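Regulator of chromosome condensation (Saccharomyces cerevisiae, PDB 3OF7) promotes exchange of GDP for GTP on the GTPases GSP1 and GSP2, controls RNA metabolism and nuclear transport, and binds chromatin. Local coordinates at residues Glu17-Met22 with Asn205-Ala210; Leu236-Met241 with Leu246-Pro251; Ile315-Ala320 with Leu326-Asp331; Asn375-Lys380 with Ile397-Gly402. All coordinates share one frame; numbering follows the deposited sequence.

In the fold
Three of the four contacts are buried in the beta-propeller and one is at its surface. Interactions 1 and 3 lie deepest, their centres about 14 and 13 Å from the centre of the chain, and each uses the first strand of a blade: in interaction 1 the N-terminal segment packs on it through a ring, in interaction 3 its hairpin partner binds it by backbone hydrogen bonds. Interaction 4, purely apolar and aromatic, lies within the next blade after that of interaction 3; the two touch, R316 NE bonding K380 O. Interaction 2, its centre about 22 Å out, joins two parts of one loop through weak arginine bonds and water, and touches none of the others.

Interaction 1. Residues Glu17-Met22 with Asn205-Ala210; sequences EDYKHM and NIVQLA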
loop_
_atom_site.group_PDB
_atom_site.type_symbol
_atom_site.label_atom_id
_atom_site.label_comp_id
_atom_site.label_asym_id
_atom_site.label_seq_id
_atom_site.Cartn_x
_atom_site.Cartn_y
_atom_site.Cartn_z
ATOM N N GLU A 17 -16.032 -3.502 -10.198
ATOM C CA GLU A 17 -15.373 -4.250 -11.277
ATOM C C GLU A 17 -14.161 -3.542 -11.904
ATOM O O GLU A 17 -13.217 -4.206 -12.341
ATOM C CB GLU A 17 -16.385 -4.600 -12.376
ATOM N N ASP A 18 -14.181 -2.208 -11.947
ATOM C CA ASP A 18 -13.089 -1.441 -12.563
ATOM C C ASP A 18 -11.744 -1.641 -11.859
ATOM O O ASP A 18 -10.698 -1.365 -12.442
ATOM C CB ASP A 18 -13.394 0.061 -12.567
ATOM C CG ASP A 18 -14.711 0.405 -13.251
ATOM O OD1 ASP A 18 -15.297 -0.454 -13.947
ATOM O OD2 ASP A 18 -15.154 1.554 -13.083
ATOM N N TYR A 19 -11.788 -2.094 -10.607
ATOM C CA TYR A 19 -10.598 -2.188 -9.746
ATOM C C TYR A 19 -10.147 -3.622 -9.471
ATOM O O TYR A 19 -9.048 -3.839 -8.951
ATOM C CB TYR A 19 -10.852 -1.455 -8.411
ATOM C CG TYR A 19 -11.397 -0.061 -8.616
ATOM C CD1 TYR A 19 -12.769 0.184 -8.555
ATOM C CD2 TYR A 19 -10.544 1.005 -8.922
ATOM C CE1 TYR A 19 -13.278 1.455 -8.779
ATOM C CE2 TYR A 19 -11.042 2.286 -9.141
ATOM C CZ TYR A 19 -12.417 2.499 -9.068
ATOM O OH TYR A 19 -12.932 3.752 -9.284
ATOM N N LYS A 20 -10.979 -4.601 -9.819
ATOM C CA LYS A 20 -10.698 -5.985 -9.420
ATOM C C LYS A 20 -9.364 -6.537 -9.932
ATOM O O LYS A 20 -8.712 -7.289 -9.223
ATOM C CB LYS A 20 -11.880 -6.934 -9.710
ATOM C CG LYS A 20 -12.069 -7.371 -11.148
ATOM C CD LYS A 20 -13.058 -8.555 -11.217
ATOM C CE LYS A 20 -13.022 -9.229 -12.584
ATOM N NZ LYS A 20 -14.119 -10.233 -12.742
ATOM N N HIS A 21 -8.953 -6.146 -11.138
ATOM C CA HIS A 21 -7.667 -6.593 -11.688
ATOM C C HIS A 21 -6.472 -6.177 -10.819
ATOM O O HIS A 21 -5.467 -6.875 -10.774
ATOM C CB HIS A 21 -7.470 -6.096 -13.125
ATOM N N MET A 22 -6.594 -5.046 -10.127
ATOM C CA MET A 22 -5.534 -4.570 -9.244
ATOM C C MET A 22 -5.448 -5.359 -7.947
ATOM O O MET A 22 -4.364 -5.478 -7.363
ATOM C CB MET A 22 -5.725 -3.085 -8.904
ATOM C CG MET A 22 -5.437 -2.118 -10.039
ATOM S SD MET A 22 -5.437 -0.416 -9.428
ATOM C CE MET A 22 -7.150 -0.251 -8.971
ATOM N N ASN A 205 -22.561 3.422 -3.545
ATOM C CA ASN A 205 -21.712 2.341 -3.064
ATOM C C ASN A 205 -20.250 2.771 -3.055
ATOM O O ASN A 205 -19.797 3.490 -3.951
ATOM C CB ASN A 205 -21.863 1.098 -3.946
ATOM C CG ASN A 205 -23.101 0.271 -3.606
ATOM O OD1 ASN A 205 -23.904 0.632 -2.741
ATOM N ND2 ASN A 205 -23.246 -0.858 -4.286
ATOM N N ILE A 206 -19.517 2.324 -2.044
ATOM C CA ILE A 206 -18.067 2.503 -2.024
ATOM C C ILE A 206 -17.449 1.503 -3.006
ATOM O O ILE A 206 -17.843 0.335 -3.031
ATOM C CB ILE A 206 -17.501 2.309 -0.600
ATOM C CG1 ILE A 206 -18.176 3.287 0.378
ATOM C CG2 ILE A 206 -15.959 2.458 -0.600
ATOM C CD1 ILE A 206 -18.167 4.766 -0.098
ATOM N N VAL A 207 -16.507 1.975 -3.816
ATOM C CA VAL A 207 -15.908 1.161 -4.883
ATOM C C VAL A 207 -14.403 0.893 -4.702
ATOM O O VAL A 207 -13.868 -0.069 -5.265
ATOM C CB VAL A 207 -16.164 1.779 -6.283
ATOM C CG1 VAL A 207 -17.670 1.918 -6.544
ATOM C CG2 VAL A 207 -15.447 3.134 -6.447
ATOM N N GLN A 208 -13.730 1.734 -3.917
ATOM C CA GLN A 208 -12.279 1.613 -3.738
ATOM C C GLN A 208 -11.790 2.188 -2.412
ATOM O O GLN A 208 -12.333 3.182 -1.915
ATOM C CB GLN A 208 -11.529 2.287 -4.885
ATOM C CG GLN A 208 -10.066 1.846 -4.993
ATOM C CD GLN A 208 -9.218 2.756 -5.847
ATOM O OE1 GLN A 208 -9.656 3.822 -6.293
ATOM N NE2 GLN A 208 -7.980 2.341 -6.080
ATOM N N LEU A 209 -10.752 1.558 -1.868
ATOM C CA LEU A 209 -10.106 2.015 -0.633
ATOM C C LEU A 209 -8.683 2.479 -0.918
ATOM O O LEU A 209 -8.055 1.999 -1.867
ATOM C CB LEU A 209 -10.075 0.885 0.400
ATOM C CG LEU A 209 -11.336 0.045 0.620
ATOM C CD1 LEU A 209 -11.054 -1.118 1.563
ATOM C CD2 LEU A 209 -12.480 0.893 1.180
ATOM N N ALA A 210 -8.179 3.408 -0.107
ATOM C CA ALA A 210 -6.745 3.760 -0.142
ATOM C C ALA A 210 -6.236 4.047 1.277
ATOM O O ALA A 210 -6.515 5.121 1.826
ATOM C CB ALA A 210 -6.493 4.957 -1.066
#
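Y19 meets V207 and Q208 through its ring, and no hydrogen bond joins the two segments directly. The CH-pi term comes from Q208, whose CB stands 4.1 Å from the centroid of the Y19 ring and only 3° off the ring normal, squarely over one face; CB of D18 lies over the opposite face, offset toward the rim. With CG anti to the backbone N (chi1 -163°) and the chain extended beyond it, the Q208 amide is carried along the CD2-CE2 side of the ring, its plane within 22° of the ring plane and OE1 3.5 Å from Y19 CE2.

Both strand residues can address the ring because V207 and Q208 together face L219 in a classic beta bulge. The bulge lies in strand 206-211, the first strand of a propeller blade, onto which the N-terminal segment is packed.

Apolar contact is supplied by V207, with CG2 3.6 Å from Y19 CE1; the V207 carbonyl O approaches Y19 CD1 obliquely at 3.5 Å. M22 adds a lesser touch: its CE lies at the ring edge, in plane, and 4.0 Å from Q208 NE2.

The polar ends are satisfied beyond the segments. Y19 OH bonds K260 O, while Q208 is gripped twice, NE2 by Y23 OH and OE1 by I262 N.

Interaction 2. Residues Leu236-Met241 with Leu246-Pro251; sequences LGRKVM and LKTLDP
R238 directs three hydrogen bonds at T248, yet each of them is weak. NH1 reaches T248 OG1 at 3.3 Å with an N-H...O angle of 155°; NH2 lies 3.4 Å from the same T248 OG1 and 3.1 Å from T248 O, the last bond bent to 129°. The hydroxyl thus sits at the edge of the guanidinium, in its plane, between the two terminal nitrogens. An extended chain from CG to NE, starting from a chi1 of 61° that sets CG between the backbone N and the carbonyl carbon, takes R238 across to its partner.

A shorter link runs through water 1, which accepts from R238 NH2 at 2.7 Å and probably donates to D250 O at 2.7 Å, although it has competing acceptors. V240 flanks the polar group, its CG1 3.7 Å from T248 OG1.

Both segments belong to the long loop between strands 225-229 and 252-253, within the fourth RCC1 repeat. Residues L246-L249 form a type I beta turn, and L249 centres an inverse gamma turn, a fold-back consistent with T248 O and D250 O both lying on the arginine's side.

A leucine in place of R238 would probably leave T248 O and water 1 without this donor and the two parts of the loop less firmly tied.

Since T248 OG1 also bonds F244 O, the hydroxyl relays between backbone and arginine. The D250 carboxylate pairs with R252 instead, so R238 is tied through weak charge-assisted bonds to neutral oxygens rather than by a salt bridge.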
loop_
_atom_site.group_PDB
_atom_site.type_symbol
_atom_site.label_atom_id
_atom_site.label_comp_id
_atom_site.label_asym_id
_atom_site.label_seq_id
_atom_site.Cartn_x
_atom_site.Cartn_y
_atom_site.Cartn_z
ATOM N N LEU A 236 -6.789 14.670 5.430
ATOM C CA LEU A 236 -8.245 14.527 5.323
ATOM C C LEU A 236 -8.863 15.530 4.351
ATOM O O LEU A 236 -10.077 15.525 4.144
ATOM C CB LEU A 236 -8.936 14.603 6.703
ATOM C CG LEU A 236 -8.462 13.708 7.860
ATOM C CD1 LEU A 236 -9.194 14.067 9.137
ATOM C CD2 LEU A 236 -8.588 12.199 7.580
ATOM N N GLY A 237 -8.023 16.372 3.747
ATOM C CA GLY A 237 -8.464 17.380 2.785
ATOM C C GLY A 237 -9.184 18.565 3.409
ATOM O O GLY A 237 -9.813 19.355 2.704
ATOM N N ARG A 238 -9.096 18.669 4.735
ATOM C CA ARG A 238 -9.674 19.768 5.501
ATOM C C ARG A 238 -8.826 19.957 6.757
ATOM O O ARG A 238 -8.274 18.988 7.286
ATOM C CB ARG A 238 -11.140 19.473 5.874
ATOM C CG ARG A 238 -11.345 18.237 6.753
ATOM C CD ARG A 238 -12.803 17.823 6.890
ATOM N NE ARG A 238 -12.907 16.524 7.563
ATOM C CZ ARG A 238 -13.056 16.370 8.878
ATOM N NH1 ARG A 238 -13.148 17.433 9.670
ATOM N NH2 ARG A 238 -13.127 15.155 9.403
ATOM N N LYS A 239 -8.699 21.200 7.217
ATOM C CA LYS A 239 -8.053 21.469 8.502
ATOM C C LYS A 239 -8.997 21.033 9.611
ATOM O O LYS A 239 -10.197 21.278 9.534
ATOM C CB LYS A 239 -7.706 22.954 8.637
ATOM C CG LYS A 239 -6.786 23.280 9.806
ATOM N N VAL A 240 -8.476 20.358 10.627
ATOM C CA VAL A 240 -9.311 19.960 11.763
ATOM C C VAL A 240 -8.695 20.491 13.054
ATOM O O VAL A 240 -7.641 20.028 13.481
ATOM C CB VAL A 240 -9.509 18.424 11.860
ATOM C CG1 VAL A 240 -10.540 18.087 12.922
ATOM C CG2 VAL A 240 -9.928 17.826 10.513
ATOM N N MET A 241 -9.359 21.471 13.662
ATOM C CA MET A 241 -8.894 22.056 14.923
ATOM C C MET A 241 -8.982 21.023 16.043
ATOM O O MET A 241 -9.881 20.177 16.039
ATOM C CB MET A 241 -9.727 23.305 15.274
ATOM C CG MET A 241 -9.426 24.535 14.407
ATOM S SD MET A 241 -10.401 26.020 14.850
ATOM C CE MET A 241 -10.949 25.568 16.474
ATOM N N LEU A 246 -12.157 14.493 17.442
ATOM C CA LEU A 246 -12.959 13.313 17.731
ATOM C C LEU A 246 -14.410 13.479 17.278
ATOM O O LEU A 246 -15.023 12.523 16.791
ATOM C CB LEU A 246 -12.883 12.923 19.213
ATOM C CG LEU A 246 -11.557 12.332 19.710
ATOM C CD1 LEU A 246 -11.604 12.061 21.214
ATOM C CD2 LEU A 246 -11.187 11.060 18.956
ATOM N N LYS A 247 -14.949 14.689 17.429
ATOM C CA LYS A 247 -16.312 14.991 16.970
ATOM C C LYS A 247 -16.497 14.652 15.493
ATOM O O LYS A 247 -17.587 14.248 15.078
ATOM C CB LYS A 247 -16.666 16.461 17.225
ATOM C CG LYS A 247 -16.972 16.792 18.690
ATOM C CD LYS A 247 -17.065 18.322 18.895
ATOM C CE LYS A 247 -17.149 18.684 20.382
ATOM N NZ LYS A 247 -17.057 20.161 20.611
ATOM N N THR A 248 -15.422 14.799 14.711
ATOM C CA THR A 248 -15.488 14.604 13.263
ATOM C C THR A 248 -14.695 13.375 12.775
ATOM O O THR A 248 -14.369 13.283 11.597
ATOM C CB THR A 248 -15.022 15.857 12.487
ATOM O OG1 THR A 248 -13.613 16.060 12.677
ATOM C CG2 THR A 248 -15.798 17.118 12.925
ATOM N N LEU A 249 -14.408 12.445 13.683
ATOM C CA LEU A 249 -13.659 11.225 13.351
ATOM C C LEU A 249 -14.584 10.169 12.728
ATOM O O LEU A 249 -14.911 9.154 13.350
ATOM C CB LEU A 249 -12.913 10.684 14.583
ATOM C CG LEU A 249 -11.938 9.507 14.421
ATOM C CD1 LEU A 249 -10.733 9.914 13.560
ATOM C CD2 LEU A 249 -11.466 9.012 15.773
ATOM N N ASP A 250 -15.006 10.451 11.499
ATOM C CA ASP A 250 -15.821 9.539 10.683
ATOM C C ASP A 250 -15.649 9.939 9.218
ATOM O O ASP A 250 -15.307 11.094 8.935
ATOM C CB ASP A 250 -17.303 9.557 11.099
ATOM C CG ASP A 250 -17.919 10.938 11.023
ATOM O OD1 ASP A 250 -17.782 11.698 12.001
ATOM O OD2 ASP A 250 -18.535 11.262 9.987
ATOM N N PRO A 251 -15.877 9.000 8.272
ATOM C CA PRO A 251 -15.544 9.323 6.876
ATOM C C PRO A 251 -16.361 10.495 6.345
ATOM O O PRO A 251 -17.582 10.495 6.471
ATOM C CB PRO A 251 -15.880 8.025 6.114
ATOM C CG PRO A 251 -15.791 6.950 7.153
ATOM C CD PRO A 251 -16.322 7.604 8.415
HETATM O O HOH W 1 -13.143 12.580 8.530
#

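Interaction 3. Residues Ile315-Ala320 with Leu326-Asp331; sequences IRSIAA and LILSQD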
loop_
_atom_site.group_PDB
_atom_site.type_symbol
_atom_site.label_atom_id
_atom_site.label_comp_id
_atom_site.label_asym_id
_atom_site.label_seq_id
_atom_site.Cartn_x
_atom_site.Cartn_y
_atom_site.Cartn_z
ATOM N N ILE A 315 -2.250 7.141 -16.465
ATOM C CA ILE A 315 -1.963 6.569 -15.142
ATOM C C ILE A 315 -2.615 5.200 -14.963
ATOM O O ILE A 315 -3.821 5.040 -15.172
ATOM C CB ILE A 315 -2.430 7.506 -13.983
ATOM C CG1 ILE A 315 -1.927 8.952 -14.162
ATOM C CG2 ILE A 315 -2.067 6.918 -12.604
ATOM C CD1 ILE A 315 -0.419 9.131 -14.333
ATOM N N ARG A 316 -1.809 4.217 -14.579
ATOM C CA ARG A 316 -2.315 2.888 -14.273
ATOM C C ARG A 316 -2.537 2.737 -12.767
ATOM O O ARG A 316 -3.622 2.353 -12.322
ATOM C CB ARG A 316 -1.341 1.833 -14.792
ATOM C CG ARG A 316 -1.710 0.384 -14.508
ATOM C CD ARG A 316 -0.804 -0.478 -15.367
ATOM N NE ARG A 316 -0.726 -1.883 -14.981
ATOM C CZ ARG A 316 -1.595 -2.818 -15.352
ATOM N NH1 ARG A 316 -2.651 -2.499 -16.095
ATOM N NH2 ARG A 316 -1.414 -4.074 -14.969
ATOM N N SER A 317 -1.514 3.060 -11.980
ATOM C CA SER A 317 -1.604 2.933 -10.530
ATOM C C SER A 317 -0.528 3.762 -9.851
ATOM O O SER A 317 0.422 4.223 -10.488
ATOM C CB SER A 317 -1.476 1.465 -10.104
ATOM O OG SER A 317 -0.221 0.941 -10.494
ATOM N N ILE A 318 -0.696 3.945 -8.550
ATOM C CA ILE A 318 0.235 4.723 -7.759
ATOM C C ILE A 318 0.510 3.965 -6.463
ATOM O O ILE A 318 -0.385 3.345 -5.907
ATOM C CB ILE A 318 -0.358 6.116 -7.424
ATOM C CG1 ILE A 318 -0.657 6.911 -8.703
ATOM C CG2 ILE A 318 0.585 6.907 -6.510
ATOM C CD1 ILE A 318 -1.636 8.037 -8.476
ATOM N N ALA A 319 1.757 3.995 -6.004
ATOM C CA ALA A 319 2.089 3.510 -4.678
ATOM C C ALA A 319 2.910 4.586 -4.005
ATOM O O ALA A 319 3.707 5.257 -4.664
ATOM C CB ALA A 319 2.881 2.208 -4.764
ATOM N N ALA A 320 2.740 4.755 -2.699
ATOM C CA ALA A 320 3.516 5.775 -1.986
ATOM C C ALA A 320 3.847 5.363 -0.559
ATOM O O ALA A 320 3.059 4.683 0.094
ATOM C CB ALA A 320 2.780 7.137 -2.014
ATOM N N LEU A 326 5.319 6.796 -6.187
ATOM C CA LEU A 326 5.630 6.075 -7.417
ATOM C C LEU A 326 4.412 6.036 -8.322
ATOM O O LEU A 326 3.365 5.528 -7.939
ATOM C CB LEU A 326 6.098 4.649 -7.108
ATOM C CG LEU A 326 7.259 4.501 -6.120
ATOM C CD1 LEU A 326 7.473 3.033 -5.808
ATOM C CD2 LEU A 326 8.550 5.134 -6.658
ATOM N N ILE A 327 4.562 6.583 -9.520
ATOM C CA ILE A 327 3.447 6.693 -10.452
ATOM C C ILE A 327 3.702 5.809 -11.660
ATOM O O ILE A 327 4.651 6.029 -12.408
ATOM C CB ILE A 327 3.220 8.156 -10.885
ATOM C CG1 ILE A 327 2.887 9.021 -9.659
ATOM C CG2 ILE A 327 2.087 8.235 -11.926
ATOM C CD1 ILE A 327 3.194 10.512 -9.839
ATOM N N LEU A 328 2.844 4.812 -11.848
ATOM C CA LEU A 328 3.023 3.865 -12.939
ATOM C C LEU A 328 2.076 4.154 -14.107
ATOM O O LEU A 328 0.867 4.263 -13.916
ATOM C CB LEU A 328 2.817 2.439 -12.433
ATOM C CG LEU A 328 3.003 1.299 -13.434
ATOM C CD1 LEU A 328 4.440 1.265 -13.946
ATOM C CD2 LEU A 328 2.636 -0.028 -12.763
ATOM N N SER A 329 2.641 4.271 -15.309
ATOM C CA SER A 329 1.832 4.517 -16.505
ATOM C C SER A 329 1.290 3.206 -17.061
ATOM O O SER A 329 1.811 2.136 -16.758
ATOM C CB SER A 329 2.647 5.227 -17.582
ATOM O OG SER A 329 3.587 4.346 -18.166
ATOM N N GLN A 330 0.258 3.300 -17.896
ATOM C CA GLN A 330 -0.274 2.138 -18.614
ATOM C C GLN A 330 0.756 1.434 -19.504
ATOM O O GLN A 330 0.680 0.221 -19.687
ATOM C CB GLN A 330 -1.511 2.517 -19.444
ATOM C CG GLN A 330 -2.803 2.634 -18.640
ATOM C CD GLN A 330 -3.235 1.331 -17.976
ATOM O OE1 GLN A 330 -2.673 0.262 -18.228
ATOM N NE2 GLN A 330 -4.240 1.419 -17.118
ATOM N N ASP A 331 1.706 2.196 -20.046
ATOM C CA ASP A 331 2.795 1.651 -20.871
ATOM C C ASP A 331 3.901 0.975 -20.053
ATOM O O ASP A 331 4.797 0.339 -20.620
ATOM C CB ASP A 331 3.428 2.759 -21.731
ATOM C CG ASP A 331 2.497 3.277 -22.812
ATOM O OD1 ASP A 331 1.423 2.672 -23.040
ATOM O OD2 ASP A 331 2.848 4.297 -23.441
#
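I318 and I327 face each other as a non-hydrogen-bonded pair at the buried heart of the hairpin made by strands 315-320 and 324-329. On either side of them the backbones are bonded: A319 with L326, the N of L326 reaching A319 O at 2.7 Å, and S317 with L328, the N of L328 lying 2.8 Å from S317 O. The C-alpha of I318 adds a CA-H...O contact, 3.2 Å from L326 O. On the isoleucine face I315 CD1 meets I327 CG2 at 3.6 Å, with F270 and L272 of the preceding blade beyond; the opposite face, with A319, L326 and L328, packs on strand 379-384 of the next blade.

Toward the start of strand 315-320 the pairing slips by one residue. R316 and S317 both face L328 in a classic beta bulge, and L328 O accepts from R316 N at 2.8 Å and from S317 N at 3.3 Å.

Here the contact opens to solvent. Set anti to the backbone N (chi1 178°), the extended R316 chain passes the Q330 amide, whose plane is turned 73° from the guanidinium, and R316 NH1 makes a weak 3.5 Å bond to Q330 OE1.

R316 NE bonds K380 O of the next blade. The firm hold is thus given by backbone bonds and apolar packing, R316 adding a polar tie to the next blade and a weak one to Q330.

Interaction 4. Residues Asn375-Lys380 with Ile397-Gly402; sequences NVPKFK and IAYSWG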
loop_
_atom_site.group_PDB
_atom_site.type_symbol
_atom_site.label_atom_id
_atom_site.label_comp_id
_atom_site.label_asym_id
_atom_site.label_seq_id
_atom_site.Cartn_x
_atom_site.Cartn_y
_atom_site.Cartn_z
ATOM N N ASN A 375 16.686 2.762 -17.571
ATOM C CA ASN A 375 17.445 1.521 -17.419
ATOM C C ASN A 375 16.749 0.534 -16.472
ATOM O O ASN A 375 17.378 -0.080 -15.603
ATOM C CB ASN A 375 18.891 1.817 -16.987
ATOM C CG ASN A 375 19.583 2.818 -17.906
ATOM O OD1 ASN A 375 20.125 3.824 -17.448
ATOM N ND2 ASN A 375 19.554 2.551 -19.211
ATOM N N VAL A 376 15.435 0.413 -16.645
ATOM C CA VAL A 376 14.616 -0.537 -15.895
ATOM C C VAL A 376 13.700 -1.254 -16.877
ATOM O O VAL A 376 13.415 -0.722 -17.953
ATOM C CB VAL A 376 13.744 0.166 -14.809
ATOM C CG1 VAL A 376 14.614 0.725 -13.679
ATOM C CG2 VAL A 376 12.866 1.267 -15.419
ATOM N N PRO A 377 13.223 -2.460 -16.515
ATOM C CA PRO A 377 12.173 -3.070 -17.318
ATOM C C PRO A 377 10.866 -2.282 -17.221
ATOM O O PRO A 377 10.716 -1.413 -16.350
ATOM C CB PRO A 377 11.985 -4.447 -16.662
ATOM C CG PRO A 377 12.485 -4.282 -15.278
ATOM C CD PRO A 377 13.606 -3.305 -15.366
ATOM N N LYS A 378 9.935 -2.592 -18.119
ATOM C CA LYS A 378 8.564 -2.119 -18.004
ATOM C C LYS A 378 7.906 -2.810 -16.814
ATOM O O LYS A 378 8.069 -4.025 -16.628
ATOM C CB LYS A 378 7.789 -2.407 -19.296
ATOM C CG LYS A 378 8.365 -1.721 -20.535
ATOM C CD LYS A 378 7.973 -0.246 -20.602
ATOM C CE LYS A 378 8.673 0.478 -21.757
ATOM N NZ LYS A 378 7.975 1.747 -22.127
ATOM N N PHE A 379 7.194 -2.038 -15.995
ATOM C CA PHE A 379 6.526 -2.598 -14.814
ATOM C C PHE A 379 5.020 -2.695 -14.988
ATOM O O PHE A 379 4.415 -1.865 -15.653
ATOM C CB PHE A 379 6.838 -1.790 -13.553
ATOM C CG PHE A 379 8.298 -1.771 -13.186
ATOM C CD1 PHE A 379 9.014 -0.579 -13.202
ATOM C CD2 PHE A 379 8.956 -2.946 -12.819
ATOM C CE1 PHE A 379 10.379 -0.553 -12.853
ATOM C CE2 PHE A 379 10.309 -2.930 -12.468
ATOM C CZ PHE A 379 11.018 -1.731 -12.485
ATOM N N LYS A 380 4.421 -3.699 -14.357
ATOM C CA LYS A 380 2.973 -3.865 -14.404
ATOM C C LYS A 380 2.264 -3.546 -13.076
ATOM O O LYS A 380 1.072 -3.265 -13.071
ATOM C CB LYS A 380 2.582 -5.249 -14.954
ATOM C CG LYS A 380 3.099 -6.442 -14.155
ATOM C CD LYS A 380 2.552 -7.744 -14.737
ATOM C CE LYS A 380 2.942 -8.944 -13.897
ATOM N NZ LYS A 380 2.160 -10.183 -14.287
ATOM N N ILE A 397 8.974 -10.830 -12.731
ATOM C CA ILE A 397 10.143 -10.777 -11.865
ATOM C C ILE A 397 10.011 -9.490 -11.052
ATOM O O ILE A 397 9.718 -8.435 -11.616
ATOM C CB ILE A 397 11.461 -10.805 -12.690
ATOM C CG1 ILE A 397 11.609 -12.172 -13.392
ATOM C CG2 ILE A 397 12.682 -10.525 -11.799
ATOM C CD1 ILE A 397 12.910 -12.360 -14.165
ATOM N N ALA A 398 10.195 -9.601 -9.740
ATOM C CA ALA A 398 10.125 -8.454 -8.827
ATOM C C ALA A 398 11.462 -7.716 -8.687
ATOM O O ALA A 398 12.541 -8.328 -8.737
ATOM C CB ALA A 398 9.600 -8.896 -7.456
ATOM N N TYR A 399 11.372 -6.396 -8.511
ATOM C CA TYR A 399 12.524 -5.498 -8.404
ATOM C C TYR A 399 12.312 -4.605 -7.200
ATOM O O TYR A 399 11.219 -4.078 -7.008
ATOM C CB TYR A 399 12.662 -4.622 -9.656
ATOM C CG TYR A 399 13.117 -5.390 -10.882
ATOM C CD1 TYR A 399 12.264 -6.299 -11.507
ATOM C CD2 TYR A 399 14.401 -5.212 -11.410
ATOM C CE1 TYR A 399 12.669 -7.019 -12.623
ATOM C CE2 TYR A 399 14.821 -5.930 -12.536
ATOM C CZ TYR A 399 13.945 -6.831 -13.130
ATOM O OH TYR A 399 14.332 -7.549 -14.236
ATOM N N SER A 400 13.355 -4.419 -6.404
ATOM C CA SER A 400 13.226 -3.638 -5.180
ATOM C C SER A 400 14.347 -2.621 -5.041
ATOM O O SER A 400 15.402 -2.737 -5.681
ATOM C CB SER A 400 13.212 -4.572 -3.964
ATOM O OG SER A 400 14.423 -5.308 -3.895
ATOM N N TRP A 401 14.107 -1.621 -4.198
ATOM C CA TRP A 401 15.095 -0.591 -3.915
ATOM C C TRP A 401 14.680 0.221 -2.696
ATOM O O TRP A 401 13.545 0.105 -2.211
ATOM C CB TRP A 401 15.298 0.334 -5.121
ATOM C CG TRP A 401 14.110 1.217 -5.486
ATOM C CD1 TRP A 401 13.957 2.546 -5.196
ATOM C CD2 TRP A 401 12.942 0.835 -6.233
ATOM N NE1 TRP A 401 12.777 3.016 -5.716
ATOM C CE2 TRP A 401 12.129 1.987 -6.350
ATOM C CE3 TRP A 401 12.500 -0.371 -6.803
ATOM C CZ2 TRP A 401 10.899 1.974 -7.024
ATOM C CZ3 TRP A 401 11.275 -0.387 -7.472
ATOM C CH2 TRP A 401 10.488 0.783 -7.579
ATOM N N GLY A 402 15.612 1.032 -2.207
ATOM C CA GLY A 402 15.350 1.895 -1.072
ATOM C C GLY A 402 16.129 1.490 0.163
ATOM O O GLY A 402 17.221 0.933 0.067
#
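P377 and F379 converge on the Y399 ring, within one blade of the beta-propeller. F379 begins the blade's first strand, 379-384, and Y399 lies in its third, 398-402, so the contact reaches over the middle strand, whose A391 touches F379 and whose A393 touches P377 and Y399. Y399 falls in the seventh RCC1 repeat, P377 and F379 in the sixth, so the sequence repeats meet inside this sheet.

P377 comes over the face: CG stands 3.9 Å from the Y399 ring centroid, 21° off the normal and 3.6 Å from Y399 CZ. F379 presents an edge instead, in an offset edge-to-face pair with centroids 5.9 Å apart and planes at 69°; its CE2 lies 4.0 Å from Y399 CD1. Y399 CG is anti to the carbonyl carbon (chi1 -71°), and this swings the ring across toward the proline.

An alanine at Y399 is likely to open a gap beside A393 and leave the proline CG and the phenylalanine edge without their aromatic partner. M463 of helix 453-464 also touches Y399.

P377 serves F379 too, its carbonyl O standing 3.6 Å above the F379 ring plane, offset toward the rim.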